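Local coordinates for protein beta-porphyranase B (Bacteroides plebeius, PDB 4AWD) that cleaves the sulfated red-seaweed polysaccharide porphyran at its beta-1,4 linkages between galactose and 6-sulfated L-galactose, releasing mostly disaccharides, at residues H241-W246 with F255-K260. Residues are numbered along the deposited sequence; the frame is centred on the assembly and turned at random.
Sequences HTYGCW and FYYDGK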
ATOM      1  N   HIS A 241      -7.930  11.852  -3.906  1.00 14.42           N
ATOM      2  CA  HIS A 241      -7.206  11.780  -5.151  1.00 13.79           C
ATOM      3  C   HIS A 241      -7.043  10.331  -5.543  1.00 13.14           C
ATOM      4  O   HIS A 241      -7.217   9.413  -4.741  1.00 13.59           O
ATOM      5  CB  HIS A 241      -5.839  12.479  -5.053  1.00 13.65           C
ATOM      6  CG  HIS A 241      -5.932  13.953  -4.809  1.00 14.08           C
ATOM      7  ND1 HIS A 241      -6.161  14.862  -5.818  1.00 14.59           N
ATOM      8  CD2 HIS A 241      -5.818  14.677  -3.668  1.00 14.53           C
ATOM      9  CE1 HIS A 241      -6.194  16.082  -5.308  1.00 14.76           C
ATOM     10  NE2 HIS A 241      -5.990  15.998  -4.005  1.00 12.78           N
ATOM     11  N   THR A 242      -6.662  10.149  -6.784  1.00 12.37           N
ATOM     12  CA  THR A 242      -6.580   8.852  -7.394  1.00 12.21           C
ATOM     13  C   THR A 242      -5.098   8.455  -7.433  1.00 11.53           C
ATOM     14  O   THR A 242      -4.250   9.241  -7.864  1.00 11.26           O
ATOM     15  CB  THR A 242      -7.299   8.953  -8.787  1.00 12.26           C
ATOM     16  OG1 THR A 242      -8.650   8.485  -8.650  1.00 14.35           O
ATOM     17  CG2 THR A 242      -6.618   8.199  -9.854  1.00 11.26           C
ATOM     18  N   TYR A 243      -4.787   7.266  -6.926  1.00 11.13           N
ATOM     19  CA  TYR A 243      -3.408   6.761  -6.910  1.00 10.89           C
ATOM     20  C   TYR A 243      -3.396   5.362  -7.514  1.00 10.84           C
ATOM     21  O   TYR A 243      -3.991   4.428  -6.976  1.00 10.32           O
ATOM     22  CB  TYR A 243      -2.832   6.736  -5.489  1.00 10.89           C
ATOM     23  CG  TYR A 243      -2.866   8.066  -4.775  1.00 10.91           C
ATOM     24  CD1 TYR A 243      -1.822   8.980  -4.920  1.00  9.26           C
ATOM     25  CD2 TYR A 243      -3.942   8.410  -3.947  1.00 11.35           C
ATOM     26  CE1 TYR A 243      -1.835  10.200  -4.270  1.00  9.22           C
ATOM     27  CE2 TYR A 243      -3.981   9.646  -3.296  1.00 11.86           C
ATOM     28  CZ  TYR A 243      -2.913  10.536  -3.463  1.00 10.86           C
ATOM     29  OH  TYR A 243      -2.928  11.755  -2.828  1.00  9.52           O
ATOM     30  N   GLY A 244      -2.718   5.232  -8.644  1.00 10.96           N
ATOM     31  CA  GLY A 244      -2.835   4.040  -9.451  1.00 11.16           C
ATOM     32  C   GLY A 244      -1.542   3.517 -10.019  1.00 11.64           C
ATOM     33  O   GLY A 244      -0.572   4.248 -10.247  1.00 11.09           O
ATOM     34  N   CYS A 245      -1.542   2.220 -10.237  1.00 12.28           N
ATOM     35  CA  CYS A 245      -0.409   1.560 -10.807  1.00 13.73           C
ATOM     36  C   CYS A 245      -0.861   0.707 -11.983  1.00 13.56           C
ATOM     37  O   CYS A 245      -1.855  -0.024 -11.880  1.00 13.17           O
ATOM     38  CB  CYS A 245       0.199   0.638  -9.771  1.00 13.87           C
ATOM     39  SG  CYS A 245       1.603  -0.178 -10.415  1.00 20.26           S
ATOM     40  N   TRP A 246      -0.128   0.806 -13.091  1.00 13.28           N
ATOM     41  CA  TRP A 246      -0.213  -0.194 -14.136  1.00 13.60           C
ATOM     42  C   TRP A 246       0.977  -1.128 -13.960  1.00 13.15           C
ATOM     43  O   TRP A 246       2.106  -0.799 -14.323  1.00 13.15           O
ATOM     44  CB  TRP A 246      -0.198   0.429 -15.535  1.00 13.33           C
ATOM     45  CG  TRP A 246      -0.361  -0.581 -16.645  1.00 14.72           C
ATOM     46  CD1 TRP A 246      -0.352  -1.951 -16.533  1.00 15.69           C
ATOM     47  CD2 TRP A 246      -0.541  -0.302 -18.041  1.00 16.19           C
ATOM     48  NE1 TRP A 246      -0.527  -2.533 -17.770  1.00 15.32           N
ATOM     49  CE2 TRP A 246      -0.640  -1.544 -18.710  1.00 16.77           C
ATOM     50  CE3 TRP A 246      -0.632   0.878 -18.790  1.00 17.49           C
ATOM     51  CZ2 TRP A 246      -0.823  -1.637 -20.098  1.00 18.64           C
ATOM     52  CZ3 TRP A 246      -0.820   0.786 -20.165  1.00 18.97           C
ATOM     53  CH2 TRP A 246      -0.911  -0.466 -20.805  1.00 17.96           C
ATOM     54  N   PHE A 255       3.124   4.570 -12.668  1.00 12.66           N
ATOM     55  CA  PHE A 255       2.259   5.189 -11.659  1.00 12.51           C
ATOM     56  C   PHE A 255       1.433   6.377 -12.140  1.00 12.78           C
ATOM     57  O   PHE A 255       1.896   7.197 -12.940  1.00 12.93           O
ATOM     58  CB  PHE A 255       3.068   5.535 -10.407  1.00 12.40           C
ATOM     59  CG  PHE A 255       3.751   4.349  -9.809  1.00 10.93           C
ATOM     60  CD1 PHE A 255       3.067   3.514  -8.943  1.00  9.27           C
ATOM     61  CD2 PHE A 255       5.070   4.039 -10.156  1.00  9.78           C
ATOM     62  CE1 PHE A 255       3.685   2.382  -8.402  1.00 11.63           C
ATOM     63  CE2 PHE A 255       5.700   2.918  -9.617  1.00 12.04           C
ATOM     64  CZ  PHE A 255       5.005   2.085  -8.730  1.00 10.83           C
ATOM     65  N   TYR A 256       0.200   6.453 -11.645  1.00 12.68           N
ATOM     66  CA  TYR A 256      -0.759   7.465 -12.080  1.00 12.57           C
ATOM     67  C   TYR A 256      -1.348   8.222 -10.900  1.00 12.27           C
ATOM     68  O   TYR A 256      -1.761   7.634  -9.903  1.00 11.72           O
ATOM     69  CB  TYR A 256      -1.867   6.835 -12.924  1.00 12.52           C
ATOM     70  CG  TYR A 256      -1.353   6.251 -14.224  1.00 14.01           C
ATOM     71  CD1 TYR A 256      -0.653   5.034 -14.244  1.00 12.93           C
ATOM     72  CD2 TYR A 256      -1.551   6.923 -15.438  1.00 14.87           C
ATOM     73  CE1 TYR A 256      -0.164   4.508 -15.424  1.00 13.07           C
ATOM     74  CE2 TYR A 256      -1.060   6.396 -16.636  1.00 15.25           C
ATOM     75  CZ  TYR A 256      -0.373   5.189 -16.618  1.00 15.34           C
ATOM     76  OH  TYR A 256       0.112   4.665 -17.794  1.00 15.88           O
ATOM     77  N   TYR A 257      -1.348   9.538 -11.023  1.00 12.20           N
ATOM     78  CA  TYR A 257      -1.977  10.396 -10.054  1.00 12.60           C
ATOM     79  C   TYR A 257      -3.101  11.100 -10.771  1.00 12.74           C
ATOM     80  O   TYR A 257      -2.868  11.688 -11.808  1.00 13.55           O
ATOM     81  CB  TYR A 257      -0.971  11.423  -9.528  1.00 12.30           C
ATOM     82  CG  TYR A 257      -1.565  12.428  -8.575  1.00 11.92           C
ATOM     83  CD1 TYR A 257      -2.139  12.010  -7.369  1.00 10.54           C
ATOM     84  CD2 TYR A 257      -1.558  13.789  -8.870  1.00 11.21           C
ATOM     85  CE1 TYR A 257      -2.676  12.909  -6.489  1.00 11.25           C
ATOM     86  CE2 TYR A 257      -2.107  14.712  -7.985  1.00 11.52           C
ATOM     87  CZ  TYR A 257      -2.656  14.267  -6.792  1.00 12.38           C
ATOM     88  OH  TYR A 257      -3.192  15.162  -5.889  1.00 13.23           O
ATOM     89  N   ASP A 258      -4.311  11.034 -10.225  1.00 13.03           N
ATOM     90  CA  ASP A 258      -5.502  11.614 -10.858  1.00 13.58           C
ATOM     91  C   ASP A 258      -5.624  11.298 -12.378  1.00 13.76           C
ATOM     92  O   ASP A 258      -6.036  12.134 -13.183  1.00 13.56           O
ATOM     93  CB  ASP A 258      -5.602  13.117 -10.544  1.00 13.75           C
ATOM     94  CG  ASP A 258      -6.048  13.402  -9.102  1.00 14.34           C
ATOM     95  OD1 ASP A 258      -6.568  12.481  -8.417  1.00 14.99           O
ATOM     96  OD2 ASP A 258      -5.896  14.562  -8.652  1.00 14.14           O
ATOM     97  N   GLY A 259      -5.260  10.069 -12.744  1.00 14.24           N
ATOM     98  CA  GLY A 259      -5.361   9.581 -14.118  1.00 14.79           C
ATOM     99  C   GLY A 259      -4.232  10.000 -15.054  1.00 15.21           C
ATOM    100  O   GLY A 259      -4.270   9.689 -16.240  1.00 15.87           O
ATOM    101  N   LYS A 260      -3.222  10.689 -14.538  1.00 14.77           N
ATOM    102  CA  LYS A 260      -2.133  11.152 -15.381  1.00 15.22           C
ATOM    103  C   LYS A 260      -0.861  10.392 -15.068  1.00 14.78           C
ATOM    104  O   LYS A 260      -0.489  10.252 -13.907  1.00 14.65           O
ATOM    105  CB  LYS A 260      -1.893  12.668 -15.184  1.00 15.81           C
ATOM    106  CG  LYS A 260      -3.050  13.588 -15.644  1.00 17.76           C
ATOM    107  CD  LYS A 260      -2.879  15.023 -15.099  1.00 22.46           C
ATOM    108  CE  LYS A 260      -3.524  15.213 -13.696  1.00 24.39           C
ATOM    109  NZ  LYS A 260      -2.626  14.895 -12.530  1.00 22.67           N
TER
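The carboxylate of Asp258 grips both His241 and Thr242 across an antiparallel beta hairpin, a case of side-chain hydrogen bonds carrying a strand pair past its last backbone bridge, Tyr243 with Tyr257. Its OD1 takes the backbone N of Thr242 at 2.8 Å, met nearly along the C-O axis, while OD2 turns its syn lone pair to ND1 of His241 at 2.9 Å, at the edge of the imidazole. Asp258 N returns a bond to Thr242 O, so the first residue past strand 252-257 is held by backbone and side chain alike. Further along, Gly244 and Tyr256 form the hydrogen-bonded pair, with N-O distances of 2.9 Å from Gly244 N to Tyr256 O and 2.7 Å from Tyr256 N to Gly244 O.

Packing is tight on the face bearing Tyr243, Cys245, Phe255 and Tyr257. The Tyr257 ring, its CG anti to the backbone N (chi1 176°), runs alongside that of Tyr243, CE1 to CE1 at 3.6 Å with the planes 43° apart. Tyr257 OH lies over the centre of the His241 ring and is hydrogen-bonded to Asp234 OD2. Beyond them, Cys245 SG lies obliquely against the Phe255 ring, 4.5 Å from its centroid. On the other face Tyr256, although buried, touches Trp246 more lightly, its OH at the edge of the indole, 4.0 Å from CE3. The solvent side is the type I' turn from Tyr257 to Lys260, with Gly259 and Lys260 exposed within it.

Within the beta-sandwich jelly roll of the GH16 family, strand 241-249 is flanked on its other edge by strand 134-141, and strand 252-257 by strand 260-265. Cys245 and Phe255 pack on Leu177 of strand 168-182, which also carries Glu176 and Glu181, probably the nucleophile and proton donor.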